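DMATS type aromatic prenyltransferase (Micromonospora olivasterospora, PDB 6ZRY) probably transfers a dimethylallyl group to the six-position of the indole ring of tryptophan, as an aromatic prenyltransferase with an ABBA-barrel fold. Local coordinates at residues V61-A66 with L345-Y350; L113-D118 with H168-G173; Y283-Q288 with P319-V324. All coordinates share one frame; numbering follows the deposited sequence.

How the contacts relate
From the N terminus, 61-66 comes first, on strand 61-68 of the barrel sheet. Contact 1 ends only near the C terminus, where 345-350 returns to pair with it. The other two contacts lie within this long loop. Contact 2 closes a loop of 49 residues between 113-118 and 168-173, tying two short helices to the end of helix 159-170. Contact 3 follows in series and closes a shorter loop of 30 residues, joining the start of helix 287-300 to the loop before strand 327-333. Contacts 1 and 3 touch, with centres about 15 Å apart. Contact 2 is on the opposite side of the chain's centre, its centre about 31 Å from that of contact 1.

Contact 1: V61-A66 with L345-Y350; sequences VEFSIA and LSAEAY. With TRP (tryptophan), chain C.
The closing seam of the barrel sheet lies here, where F63 of strand 61-68 pairs antiparallel with L345 of strand 341-346. They form a hydrogen-bonded pair. F63 N donates to L345 O at 3.0 Å, and L345 N donates to F63 O at 2.8 Å.

In the ABBA barrel, the first and last strands of the sheet must meet to close the cylinder. This pairing does so, and it separates two environments. F63 and L345 point to one face, where helix 6-21 packs: the F63 side chain touches Q13 and L17. Ring atom F63 CE2 approaches A347 CB at 4.2 Å. Neighbouring V61 CG1 lies over one face of the ring, offset toward its rim. L345 CD1 also meets I65 CG2 at 4.3 Å.

E62 and S346 point to the other face, toward the tryptophan pocket. E62 holds CG anti to its backbone nitrogen (chi1 180°) and stays extended beyond it, which carries the carboxylate to the indole. TRP NE1 donates to E62 OE2 at 2.7 Å, with an N-H...O angle of 151°. A glutamate meets the indole N-H in the same way in related tryptophan prenyltransferases. The bound tryptophan is also held by R281 and by the carbonyl of G53.

The other oxygen, E62 OE1, takes a 2.7 Å bond from a water that also donates to S346 OG. G325 O is a further partner of S346 OG. A second water donates to V61 O at 2.7 Å and accepts from A347 N, linking the two segments beyond the F63-L345 pair.

Contact 2: L113-D118 with H168-G173; sequences LDSVRD and HRLGLG
R169 NH1 is shared by two acceptors of 113-118. It donates to S115 O at 2.8 Å and to D118 OD1 at 2.6 Å. The carbonyl of S115 is met in its own plane, and both oxygens lie at the edge of the guanidinium. R169 grips D118 end-on, because NH2 also reaches D118 OD2, at 3.2 Å and with a nearly straight bond of 168°. OD2 uses its syn lone pair. The carboxylate and guanidinium are almost coplanar, 6° apart, as befits a two-pronged salt bridge. D118 has CG between its backbone N and carbonyl carbon (chi1 70°), which brings the carboxylate to R169.

Beside this polar edge the contact is apolar. V116 CG1 packs on L170 CG at 3.9 Å, and the two side chains cross at about a right angle. L170 CD2 also touches S115 OG, whose hydrogen-bond partner is R112 O. Replacing L170 with an alanine would probably open a gap beside V116 CG1 and leave V116 less firmly packed.

Helix 159-170 closes with a Schellman motif at G171. The contact lies at the surface, where V116 also touches A166 of that helix, while L170 rests on F198 of strand 193-201 and V210 of strand 209-220.

Contact 3: Y283-Q288 with P319-V324; sequences YVTDDQ and PLRDGV
D286 and R321 cross with their flat groups steeply turned, the carboxylate and guanidinium planes 78° apart. D286 is the N-cap of helix 287-300. Its OD1 accepts a weak capping bond from Q288 N, and also bonds E289 N one residue further on. D286 OD2 takes the salt bridge across the contact: R321 NH1 donates to it at 2.7 Å, on its syn lone pair. That oxygen lies in the guanidinium plane, at its edge. One carboxylate thus caps the helix and holds an arginine. With chi1 at 57°, CG sits between the backbone N and the carbonyl carbon, which brings OD1 within reach of the helix-start amides.

The guanidinium is also backed by Q288. Q288 CB stands over one of its faces, 3.6 Å above the plane and toward the rim. The two side chains cross at about a right angle. Q288 also runs across L320, whose CB comes to 3.4 Å from Q288 N. A water links the Q288 side chain to the R321 backbone: it donates to Q288 OE1 and accepts from R321 N at 2.9 Å. Q288 NE2 is hydrogen-bonded to D292.

The backbone adds a further link. D287 N donates to G323 O at 3.0 Å, and only weakly to L320 O. The D287 carboxylate lies against V324. Its OD2 forms a salt bridge with R318 and accepts from L326 N; OD1 accepts from I327 N, so it ties the helix start to the approach to strand 327-333. V284 and V324 cross obliquely, and V284 CG2 meets V324 CG2 at 3.6 Å.

Contact 1: V61-A66 with L345-Y350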
ATOM      1  N   VAL A  61      -5.939  -9.081  -1.384  0.56 14.13           N
ATOM      2  CA  VAL A  61      -4.687  -9.062  -0.584  0.56 14.19           C
ATOM      3  C   VAL A  61      -3.508  -8.815  -1.548  0.56 13.96           C
ATOM      4  O   VAL A  61      -3.548  -9.351  -2.698  0.56 13.63           O
ATOM      5  CB  VAL A  61      -4.521 -10.367   0.234  0.56 14.59           C
ATOM      6  CG1 VAL A  61      -3.056 -10.706   0.499  0.56 14.69           C
ATOM      7  CG2 VAL A  61      -5.308 -10.315   1.549  0.56 14.67           C
ATOM      8  N   GLU A  62      -2.526  -8.030  -1.103  1.00 13.90           N
ATOM      9  CA  GLU A  62      -1.230  -7.819  -1.811  1.00 14.18           C
ATOM     10  C   GLU A  62      -0.123  -7.920  -0.767  1.00 14.38           C
ATOM     11  O   GLU A  62      -0.282  -7.359   0.324  1.00 14.74           O
ATOM     12  CB  GLU A  62      -1.190  -6.463  -2.497  1.00 15.26           C
ATOM     13  CG  GLU A  62       0.110  -6.211  -3.225  1.00 16.48           C
ATOM     14  CD  GLU A  62       0.162  -4.882  -3.954  1.00 17.70           C
ATOM     15  OE1 GLU A  62      -0.169  -4.838  -5.156  1.00 18.43           O
ATOM     16  OE2 GLU A  62       0.506  -3.900  -3.292  1.00 20.22           O
ATOM     17  N   PHE A  63       0.940  -8.642  -1.068  1.00 14.54           N
ATOM     18  CA  PHE A  63       2.102  -8.812  -0.188  1.00 14.52           C
ATOM     19  C   PHE A  63       3.121  -7.736  -0.519  1.00 14.49           C
ATOM     20  O   PHE A  63       3.098  -7.228  -1.624  1.00 14.29           O
ATOM     21  CB  PHE A  63       2.728 -10.187  -0.395  1.00 15.02           C
ATOM     22  CG  PHE A  63       1.801 -11.343  -0.115  1.00 15.54           C
ATOM     23  CD1 PHE A  63       1.416 -11.637   1.184  1.00 16.43           C
ATOM     24  CD2 PHE A  63       1.293 -12.109  -1.153  1.00 16.24           C
ATOM     25  CE1 PHE A  63       0.562 -12.708   1.454  1.00 16.77           C
ATOM     26  CE2 PHE A  63       0.443 -13.174  -0.888  1.00 16.69           C
ATOM     27  CZ  PHE A  63       0.074 -13.471   0.415  1.00 16.86           C
ATOM     28  N   SER A  64       4.000  -7.424   0.415  1.00 14.84           N
ATOM     29  CA  SER A  64       5.208  -6.624   0.130  1.00 15.38           C
ATOM     30  C   SER A  64       6.306  -6.986   1.090  1.00 16.34           C
ATOM     31  O   SER A  64       6.004  -7.483   2.218  1.00 17.16           O
ATOM     32  CB  SER A  64       4.908  -5.125   0.157  1.00 15.70           C
ATOM     33  OG  SER A  64       4.419  -4.705   1.418  1.00 15.07           O
ATOM     34  N   ILE A  65       7.535  -6.774   0.652  1.00 17.15           N
ATOM     35  CA  ILE A  65       8.737  -6.962   1.467  1.00 17.87           C
ATOM     36  C   ILE A  65       9.556  -5.667   1.396  1.00 17.71           C
ATOM     37  O   ILE A  65       9.800  -5.180   0.310  1.00 17.69           O
ATOM     38  CB  ILE A  65       9.479  -8.245   1.069  1.00 19.42           C
ATOM     39  CG1 ILE A  65      10.735  -8.431   1.909  1.00 20.95           C
ATOM     40  CG2 ILE A  65       9.743  -8.331  -0.412  1.00 19.35           C
ATOM     41  CD1 ILE A  65      11.169  -9.885   2.007  1.00 22.32           C
ATOM     42  N   ALA A  66       9.828  -5.112   2.554  1.00 18.00           N
ATOM     43  CA  ALA A  66      10.575  -3.861   2.752  1.00 19.14           C
ATOM     44  C   ALA A  66      11.971  -4.211   3.227  1.00 20.11           C
ATOM     45  O   ALA A  66      12.095  -4.808   4.291  1.00 20.78           O
ATOM     46  CB  ALA A  66       9.846  -2.964   3.724  1.00 18.90           C
ATOM     47  N   LEU A 345       4.394  -7.620  -4.119  1.00 14.95           N
ATOM     48  CA  LEU A 345       4.253  -8.920  -4.809  1.00 14.93           C
ATOM     49  C   LEU A 345       2.783  -9.365  -4.830  1.00 14.76           C
ATOM     50  O   LEU A 345       2.137  -9.430  -3.758  1.00 14.49           O
ATOM     51  CB  LEU A 345       5.148  -9.933  -4.094  1.00 15.49           C
ATOM     52  CG  LEU A 345       6.639  -9.624  -4.124  1.00 15.74           C
ATOM     53  CD1 LEU A 345       7.413 -10.617  -3.252  1.00 16.52           C
ATOM     54  CD2 LEU A 345       7.169  -9.657  -5.543  1.00 15.93           C
ATOM     55  N   SER A 346       2.269  -9.626  -6.025  1.00 14.64           N
ATOM     56  CA  SER A 346       0.870 -10.008  -6.262  1.00 14.75           C
ATOM     57  C   SER A 346       0.636 -11.489  -5.934  1.00 14.88           C
ATOM     58  O   SER A 346       1.438 -12.324  -6.299  1.00 15.37           O
ATOM     59  CB  SER A 346       0.477  -9.722  -7.681  1.00 14.75           C
ATOM     60  OG  SER A 346       0.689  -8.354  -8.005  1.00 14.86           O
ATOM     61  N   ALA A 347      -0.492 -11.793  -5.324  1.00 14.73           N
ATOM     62  CA  ALA A 347      -0.933 -13.173  -5.059  1.00 15.16           C
ATOM     63  C   ALA A 347      -1.203 -13.921  -6.370  1.00 15.22           C
ATOM     64  O   ALA A 347      -0.968 -15.119  -6.410  1.00 15.92           O
ATOM     65  CB  ALA A 347      -2.157 -13.137  -4.181  1.00 14.99           C
ATOM     66  N   GLU A 348      -1.711 -13.244  -7.388  1.00 15.49           N
ATOM     67  CA  GLU A 348      -2.116 -13.867  -8.667  1.00 16.02           C
ATOM     68  C   GLU A 348      -3.009 -15.090  -8.375  1.00 16.33           C
ATOM     69  O   GLU A 348      -2.837 -16.163  -9.029  1.00 15.91           O
ATOM     70  CB  GLU A 348      -0.899 -14.280  -9.486  1.00 16.43           C
ATOM     71  CG  GLU A 348      -0.004 -13.125  -9.903  1.00 16.71           C
ATOM     72  CD  GLU A 348       1.164 -13.497 -10.817  1.00 16.99           C
ATOM     73  OE1 GLU A 348       1.462 -12.719 -11.693  1.00 17.25           O
ATOM     74  OE2 GLU A 348       1.824 -14.567 -10.577  1.00 17.72           O
ATOM     75  N   ALA A 349      -3.960 -14.944  -7.470  1.00 16.30           N
ATOM     76  CA  ALA A 349      -4.902 -16.024  -7.126  1.00 16.50           C
ATOM     77  C   ALA A 349      -5.865 -16.266  -8.304  1.00 17.13           C
ATOM     78  O   ALA A 349      -6.347 -17.404  -8.426  1.00 18.09           O
ATOM     79  CB  ALA A 349      -5.633 -15.717  -5.847  1.00 16.12           C
ATOM     80  N   TYR A 350      -6.135 -15.268  -9.132  1.00 17.65           N
ATOM     81  CA  TYR A 350      -7.173 -15.334 -10.197  1.00 18.76           C
ATOM     82  C   TYR A 350      -6.589 -15.269 -11.590  1.00 20.96           C
ATOM     83  O   TYR A 350      -7.172 -15.916 -12.463  1.00 21.68           O
ATOM     84  CB  TYR A 350      -8.201 -14.224 -10.008  1.00 18.65           C
ATOM     85  CG  TYR A 350      -9.062 -14.436  -8.804  1.00 18.20           C
ATOM     86  CD1 TYR A 350      -9.906 -15.529  -8.742  1.00 18.56           C
ATOM     87  CD2 TYR A 350      -8.992 -13.604  -7.700  1.00 17.98           C
ATOM     88  CE1 TYR A 350     -10.689 -15.775  -7.635  1.00 18.41           C
ATOM     89  CE2 TYR A 350      -9.752 -13.844  -6.565  1.00 18.00           C
ATOM     90  CZ  TYR A 350     -10.613 -14.931  -6.535  1.00 18.29           C
ATOM     91  OH  TYR A 350     -11.377 -15.156  -5.439  1.00 17.98           O
TER
HETATM   92  N   TRP C 601      -3.854  -2.100  -6.823  1.00 21.48           N
HETATM   93  CA  TRP C 601      -4.108  -0.646  -6.536  1.00 22.35           C
HETATM   94  C   TRP C 601      -3.237   0.216  -7.454  1.00 23.12           C
HETATM   95  O   TRP C 601      -3.466   1.436  -7.545  1.00 23.89           O
HETATM   96  CB  TRP C 601      -3.870  -0.316  -5.050  1.00 22.91           C
HETATM   97  CG  TRP C 601      -2.467  -0.525  -4.573  1.00 23.25           C
HETATM   98  CD1 TRP C 601      -1.901  -1.700  -4.156  1.00 22.46           C
HETATM   99  CD2 TRP C 601      -1.443   0.479  -4.447  1.00 23.65           C
HETATM  100  NE1 TRP C 601      -0.596  -1.491  -3.789  1.00 22.26           N
HETATM  101  CE2 TRP C 601      -0.289  -0.166  -3.943  1.00 23.01           C
HETATM  102  CE3 TRP C 601      -1.390   1.859  -4.692  1.00 24.42           C
HETATM  103  CZ2 TRP C 601       0.906   0.518  -3.706  1.00 23.47           C
HETATM  104  CZ3 TRP C 601      -0.210   2.532  -4.454  1.00 23.04           C
HETATM  105  CH2 TRP C 601       0.917   1.870  -3.962  1.00 23.82           C
HETATM  106  OXT TRP C 601      -2.308  -0.296  -8.117  1.00 20.61           O
HETATM  107  O   HOH W   1      -2.204  -9.341  -5.047  1.00 14.33           O
HETATM  108  O   HOH W   2      -1.110  -7.053  -6.433  1.00 18.38           O

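Contact 2: L113-D118 with H168-G173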
ATOM      1  N   LEU A 113      -7.793   7.367  15.835  1.00 29.23           N
ATOM      2  CA  LEU A 113      -8.612   6.854  14.703  1.00 29.89           C
ATOM      3  C   LEU A 113     -10.097   7.143  14.987  1.00 31.37           C
ATOM      4  O   LEU A 113     -10.789   7.689  14.095  1.00 31.63           O
ATOM      5  CB  LEU A 113      -8.330   5.348  14.507  1.00 30.31           C
ATOM      6  CG  LEU A 113      -9.193   4.645  13.459  1.00 30.32           C
ATOM      7  CD1 LEU A 113      -8.937   5.225  12.064  1.00 30.11           C
ATOM      8  CD2 LEU A 113      -8.959   3.137  13.459  1.00 30.45           C
ATOM      9  N   ASP A 114     -10.575   6.847  16.196  1.00 33.38           N
ATOM     10  CA  ASP A 114     -12.000   7.063  16.586  1.00 34.34           C
ATOM     11  C   ASP A 114     -12.365   8.542  16.429  1.00 33.77           C
ATOM     12  O   ASP A 114     -13.515   8.829  15.974  1.00 33.45           O
ATOM     13  CB  ASP A 114     -12.272   6.551  18.002  1.00 37.34           C
ATOM     14  CG  ASP A 114     -12.191   5.038  18.111  1.00 38.23           C
ATOM     15  OD1 ASP A 114     -11.810   4.551  19.181  1.00 41.07           O
ATOM     16  OD2 ASP A 114     -12.477   4.370  17.113  1.00 39.05           O
ATOM     17  N   SER A 115     -11.431   9.451  16.739  1.00 31.91           N
ATOM     18  CA  SER A 115     -11.687  10.905  16.778  1.00 32.11           C
ATOM     19  C   SER A 115     -12.012  11.445  15.368  1.00 32.07           C
ATOM     20  O   SER A 115     -12.604  12.542  15.301  1.00 32.91           O
ATOM     21  CB  SER A 115     -10.544  11.646  17.436  1.00 31.92           C
ATOM     22  OG  SER A 115      -9.492  11.912  16.508  1.00 32.90           O
ATOM     23  N   VAL A 116     -11.694  10.713  14.284  1.00 30.41           N
ATOM     24  CA  VAL A 116     -11.929  11.214  12.886  1.00 31.40           C
ATOM     25  C   VAL A 116     -12.956  10.350  12.129  1.00 32.68           C
ATOM     26  O   VAL A 116     -13.233  10.694  10.965  1.00 31.13           O
ATOM     27  CB  VAL A 116     -10.614  11.295  12.091  1.00 30.42           C
ATOM     28  CG1 VAL A 116      -9.677  12.358  12.667  1.00 30.43           C
ATOM     29  CG2 VAL A 116      -9.922   9.950  12.003  1.00 29.91           C
ATOM     30  N   ARG A 117     -13.491   9.288  12.759  1.00 35.02           N
ATOM     31  CA  ARG A 117     -14.437   8.300  12.160  1.00 36.44           C
ATOM     32  C   ARG A 117     -15.619   9.008  11.476  1.00 35.60           C
ATOM     33  O   ARG A 117     -15.916   8.679  10.313  1.00 35.02           O
ATOM     34  CB  ARG A 117     -14.961   7.373  13.264  1.00 40.20           C
ATOM     35  CG  ARG A 117     -15.498   6.040  12.768  1.00 42.56           C
ATOM     36  CD  ARG A 117     -15.711   5.062  13.917  1.00 44.98           C
ATOM     37  NE  ARG A 117     -14.453   4.637  14.525  1.00 45.31           N
ATOM     38  CZ  ARG A 117     -13.586   3.789  13.977  1.00 46.11           C
ATOM     39  NH1 ARG A 117     -12.481   3.481  14.627  1.00 46.25           N
ATOM     40  NH2 ARG A 117     -13.820   3.244  12.783  1.00 47.32           N
ATOM     41  N   ASP A 118     -16.257   9.949  12.167  1.00 35.71           N
ATOM     42  CA  ASP A 118     -17.484  10.644  11.696  1.00 36.55           C
ATOM     43  C   ASP A 118     -17.202  11.445  10.430  1.00 35.14           C
ATOM     44  O   ASP A 118     -18.170  11.667   9.671  1.00 36.31           O
ATOM     45  CB  ASP A 118     -18.119  11.525  12.785  1.00 39.10           C
ATOM     46  CG  ASP A 118     -17.346  12.769  13.157  1.00 40.63           C
ATOM     47  OD1 ASP A 118     -16.275  12.628  13.755  1.00 41.42           O
ATOM     48  OD2 ASP A 118     -17.842  13.876  12.859  1.00 43.67           O
ATOM     49  N   HIS A 168      -6.662  18.469  11.072  1.00 23.08           N
ATOM     50  CA  HIS A 168      -6.890  19.505  12.125  1.00 24.10           C
ATOM     51  C   HIS A 168      -7.307  18.833  13.439  1.00 25.20           C
ATOM     52  O   HIS A 168      -6.724  19.146  14.499  1.00 25.35           O
ATOM     53  CB  HIS A 168      -7.932  20.534  11.666  1.00 23.92           C
ATOM     54  CG  HIS A 168      -8.241  21.532  12.724  1.00 23.79           C
ATOM     55  ND1 HIS A 168      -7.257  22.238  13.365  1.00 23.56           N
ATOM     56  CD2 HIS A 168      -9.393  21.895  13.285  1.00 24.06           C
ATOM     57  CE1 HIS A 168      -7.802  22.998  14.278  1.00 23.93           C
ATOM     58  NE2 HIS A 168      -9.100  22.808  14.249  1.00 23.79           N
ATOM     59  N   ARG A 169      -8.249  17.907  13.389  1.00 26.41           N
ATOM     60  CA  ARG A 169      -8.716  17.202  14.603  1.00 29.40           C
ATOM     61  C   ARG A 169      -7.548  16.498  15.274  1.00 29.46           C
ATOM     62  O   ARG A 169      -7.553  16.396  16.480  1.00 30.27           O
ATOM     63  CB  ARG A 169      -9.783  16.169  14.301  1.00 31.64           C
ATOM     64  CG  ARG A 169     -11.128  16.779  13.978  1.00 35.15           C
ATOM     65  CD  ARG A 169     -12.208  16.079  14.742  1.00 38.10           C
ATOM     66  NE  ARG A 169     -13.500  16.446  14.204  1.00 39.68           N
ATOM     67  CZ  ARG A 169     -14.433  15.596  13.831  1.00 40.98           C
ATOM     68  NH1 ARG A 169     -14.255  14.287  13.961  1.00 40.17           N
ATOM     69  NH2 ARG A 169     -15.569  16.068  13.348  1.00 43.24           N
ATOM     70  N   LEU A 170      -6.604  15.982  14.507  1.00 28.58           N
ATOM     71  CA  LEU A 170      -5.513  15.165  15.082  1.00 28.05           C
ATOM     72  C   LEU A 170      -4.397  16.053  15.623  1.00 27.98           C
ATOM     73  O   LEU A 170      -3.493  15.505  16.245  1.00 28.23           O
ATOM     74  CB  LEU A 170      -5.020  14.204  14.010  1.00 27.17           C
ATOM     75  CG  LEU A 170      -6.003  13.088  13.671  1.00 27.07           C
ATOM     76  CD1 LEU A 170      -5.501  12.290  12.473  1.00 26.03           C
ATOM     77  CD2 LEU A 170      -6.215  12.171  14.872  1.00 27.19           C
ATOM     78  N   GLY A 171      -4.457  17.378  15.391  1.00 27.79           N
ATOM     79  CA  GLY A 171      -3.412  18.318  15.814  1.00 27.57           C
ATOM     80  C   GLY A 171      -2.302  18.401  14.789  1.00 27.32           C
ATOM     81  O   GLY A 171      -1.196  18.844  15.140  1.00 28.94           O
ATOM     82  N   LEU A 172      -2.602  18.016  13.563  1.00 25.69           N
ATOM     83  CA  LEU A 172      -1.742  18.139  12.388  1.00 25.50           C
ATOM     84  C   LEU A 172      -2.352  19.240  11.513  1.00 26.77           C
ATOM     85  O   LEU A 172      -3.294  19.948  12.002  1.00 29.85           O
ATOM     86  CB  LEU A 172      -1.675  16.770  11.685  1.00 25.14           C
ATOM     87  CG  LEU A 172      -1.082  15.636  12.544  1.00 25.50           C
ATOM     88  CD1 LEU A 172      -1.227  14.274  11.873  1.00 25.55           C
ATOM     89  CD2 LEU A 172       0.382  15.919  12.868  1.00 26.14           C
ATOM     90  N   GLY A 173      -1.880  19.410  10.308  1.00 25.89           N
ATOM     91  CA  GLY A 173      -2.508  20.344   9.370  1.00 26.17           C
ATOM     92  C   GLY A 173      -1.494  21.250   8.696  1.00 25.62           C
ATOM     93  O   GLY A 173      -1.718  21.562   7.533  1.00 25.47           O
TER

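Contact 3: Y283-Q288 with P319-V324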
ATOM      1  N   TYR A 283       5.422  -0.734 -16.908  1.00 19.24           N
ATOM      2  CA  TYR A 283       6.591  -0.168 -17.632  1.00 19.36           C
ATOM      3  C   TYR A 283       7.610  -1.246 -17.982  1.00 19.33           C
ATOM      4  O   TYR A 283       8.735  -0.883 -18.305  1.00 20.00           O
ATOM      5  CB  TYR A 283       7.154   0.986 -16.794  1.00 19.58           C
ATOM      6  CG  TYR A 283       6.133   2.080 -16.615  1.00 19.39           C
ATOM      7  CD1 TYR A 283       5.834   2.944 -17.654  1.00 19.98           C
ATOM      8  CD2 TYR A 283       5.373   2.181 -15.449  1.00 19.62           C
ATOM      9  CE1 TYR A 283       4.879   3.938 -17.526  1.00 20.18           C
ATOM     10  CE2 TYR A 283       4.403   3.164 -15.306  1.00 19.22           C
ATOM     11  CZ  TYR A 283       4.146   4.043 -16.349  1.00 19.97           C
ATOM     12  OH  TYR A 283       3.181   5.009 -16.221  1.00 19.57           O
ATOM     13  N   VAL A 284       7.205  -2.506 -17.965  1.00 18.93           N
ATOM     14  CA  VAL A 284       8.090  -3.657 -18.287  1.00 19.03           C
ATOM     15  C   VAL A 284       7.367  -4.593 -19.265  1.00 19.91           C
ATOM     16  O   VAL A 284       6.138  -4.493 -19.381  1.00 19.57           O
ATOM     17  CB  VAL A 284       8.501  -4.418 -17.019  1.00 18.09           C
ATOM     18  CG1 VAL A 284       9.363  -3.579 -16.088  1.00 17.72           C
ATOM     19  CG2 VAL A 284       7.274  -4.970 -16.283  1.00 17.61           C
ATOM     20  N   THR A 285       8.118  -5.499 -19.888  1.00 20.39           N
ATOM     21  CA  THR A 285       7.574  -6.572 -20.750  1.00 21.34           C
ATOM     22  C   THR A 285       7.023  -7.693 -19.874  1.00 20.47           C
ATOM     23  O   THR A 285       6.038  -8.327 -20.283  1.00 22.26           O
ATOM     24  CB  THR A 285       8.627  -7.058 -21.744  1.00 21.94           C
ATOM     25  OG1 THR A 285       9.825  -7.417 -21.049  1.00 21.74           O
ATOM     26  CG2 THR A 285       8.920  -5.994 -22.770  1.00 22.95           C
ATOM     27  N   ASP A 286       7.631  -7.925 -18.720  1.00 19.77           N
ATOM     28  CA  ASP A 286       7.378  -9.115 -17.896  1.00 19.19           C
ATOM     29  C   ASP A 286       8.091  -8.971 -16.548  1.00 18.27           C
ATOM     30  O   ASP A 286       8.860  -8.065 -16.387  1.00 16.96           O
ATOM     31  CB  ASP A 286       7.845 -10.368 -18.655  1.00 20.38           C
ATOM     32  CG  ASP A 286       9.299 -10.307 -19.047  1.00 21.34           C
ATOM     33  OD1 ASP A 286      10.148 -10.362 -18.146  1.00 21.09           O
ATOM     34  OD2 ASP A 286       9.570 -10.187 -20.241  1.00 22.86           O
ATOM     35  N   ASP A 287       7.861  -9.925 -15.667  1.00 17.28           N
ATOM     36  CA  ASP A 287       8.389  -9.941 -14.298  1.00 17.18           C
ATOM     37  C   ASP A 287       9.885 -10.250 -14.275  1.00 17.12           C
ATOM     38  O   ASP A 287      10.496  -9.930 -13.269  1.00 17.11           O
ATOM     39  CB  ASP A 287       7.541 -10.879 -13.458  1.00 16.71           C
ATOM     40  CG  ASP A 287       6.288 -10.145 -13.023  1.00 16.96           C
ATOM     41  OD1 ASP A 287       6.473  -9.046 -12.377  1.00 16.28           O
ATOM     42  OD2 ASP A 287       5.162 -10.644 -13.340  1.00 16.96           O
ATOM     43  N   GLN A 288      10.456 -10.876 -15.309  1.00 17.77           N
ATOM     44  CA  GLN A 288      11.927 -11.041 -15.367  1.00 18.38           C
ATOM     45  C   GLN A 288      12.532  -9.650 -15.497  1.00 17.76           C
ATOM     46  O   GLN A 288      13.447  -9.311 -14.707  1.00 17.40           O
ATOM     47  CB  GLN A 288      12.390 -11.924 -16.507  1.00 19.10           C
ATOM     48  CG  GLN A 288      13.897 -12.185 -16.473  1.00 19.60           C
ATOM     49  CD  GLN A 288      14.331 -12.960 -15.263  1.00 20.38           C
ATOM     50  OE1 GLN A 288      13.963 -14.122 -15.074  1.00 20.66           O
ATOM     51  NE2 GLN A 288      15.080 -12.316 -14.390  1.00 20.15           N
ATOM     52  N   PRO A 319       7.749 -19.203 -14.254  1.00 21.03           N
ATOM     53  CA  PRO A 319       8.817 -18.469 -14.924  1.00 21.49           C
ATOM     54  C   PRO A 319       8.464 -16.980 -14.910  1.00 20.78           C
ATOM     55  O   PRO A 319       7.329 -16.675 -15.173  1.00 20.20           O
ATOM     56  CB  PRO A 319       8.801 -19.021 -16.353  1.00 22.21           C
ATOM     57  CG  PRO A 319       8.230 -20.423 -16.186  1.00 22.29           C
ATOM     58  CD  PRO A 319       7.151 -20.240 -15.122  1.00 22.14           C
ATOM     59  N   LEU A 320       9.400 -16.119 -14.575  1.00 21.13           N
ATOM     60  CA  LEU A 320       9.106 -14.664 -14.475  1.00 21.55           C
ATOM     61  C   LEU A 320       8.775 -14.115 -15.858  1.00 22.16           C
ATOM     62  O   LEU A 320       7.908 -13.228 -15.948  1.00 21.30           O
ATOM     63  CB  LEU A 320      10.286 -13.954 -13.835  1.00 21.94           C
ATOM     64  CG  LEU A 320      10.550 -14.350 -12.397  1.00 22.30           C
ATOM     65  CD1 LEU A 320      11.629 -13.501 -11.818  1.00 22.86           C
ATOM     66  CD2 LEU A 320       9.288 -14.237 -11.560  1.00 22.22           C
ATOM     67  N   ARG A 321       9.395 -14.653 -16.909  1.00 23.71           N
ATOM     68  CA  ARG A 321       9.118 -14.259 -18.313  1.00 25.73           C
ATOM     69  C   ARG A 321       7.670 -14.512 -18.723  1.00 24.93           C
ATOM     70  O   ARG A 321       7.244 -13.903 -19.675  1.00 24.26           O
ATOM     71  CB  ARG A 321      10.035 -15.040 -19.258  1.00 29.47           C
ATOM     72  CG  ARG A 321      11.433 -14.466 -19.313  1.00 33.08           C
ATOM     73  CD  ARG A 321      11.465 -13.071 -19.922  1.00 35.80           C
ATOM     74  NE  ARG A 321      12.828 -12.632 -20.212  1.00 38.42           N
ATOM     75  CZ  ARG A 321      13.189 -11.368 -20.423  1.00 40.03           C
ATOM     76  NH1 ARG A 321      12.297 -10.393 -20.390  1.00 40.05           N
ATOM     77  NH2 ARG A 321      14.454 -11.087 -20.676  1.00 40.59           N
ATOM     78  N   ASP A 322       6.958 -15.419 -18.045  1.00 24.52           N
ATOM     79  CA  ASP A 322       5.647 -15.948 -18.493  1.00 24.86           C
ATOM     80  C   ASP A 322       4.513 -15.011 -18.092  1.00 23.12           C
ATOM     81  O   ASP A 322       3.391 -15.333 -18.392  1.00 22.85           O
ATOM     82  CB  ASP A 322       5.383 -17.349 -17.926  1.00 26.70           C
ATOM     83  CG  ASP A 322       6.149 -18.464 -18.621  1.00 28.89           C
ATOM     84  OD1 ASP A 322       6.963 -18.162 -19.498  1.00 30.18           O
ATOM     85  OD2 ASP A 322       5.907 -19.630 -18.270  1.00 31.50           O
ATOM     86  N   GLY A 323       4.792 -13.880 -17.448  1.00 21.10           N
ATOM     87  CA  GLY A 323       3.739 -12.897 -17.140  1.00 20.34           C
ATOM     88  C   GLY A 323       4.312 -11.586 -16.675  1.00 19.14           C
ATOM     89  O   GLY A 323       5.517 -11.435 -16.668  1.00 19.35           O
ATOM     90  N   VAL A 324       3.443 -10.689 -16.289  1.00 18.25           N
ATOM     91  CA  VAL A 324       3.771  -9.356 -15.794  1.00 17.90           C
ATOM     92  C   VAL A 324       2.834  -9.103 -14.617  1.00 17.13           C
ATOM     93  O   VAL A 324       1.794  -9.817 -14.530  1.00 16.68           O
ATOM     94  CB  VAL A 324       3.633  -8.321 -16.927  1.00 18.39           C
ATOM     95  CG1 VAL A 324       2.190  -7.981 -17.249  1.00 18.73           C
ATOM     96  CG2 VAL A 324       4.415  -7.064 -16.630  1.00 18.89           C
TER
HETATM   97  O   HOH W   3      11.897 -16.074 -16.295  1.00 42.64           O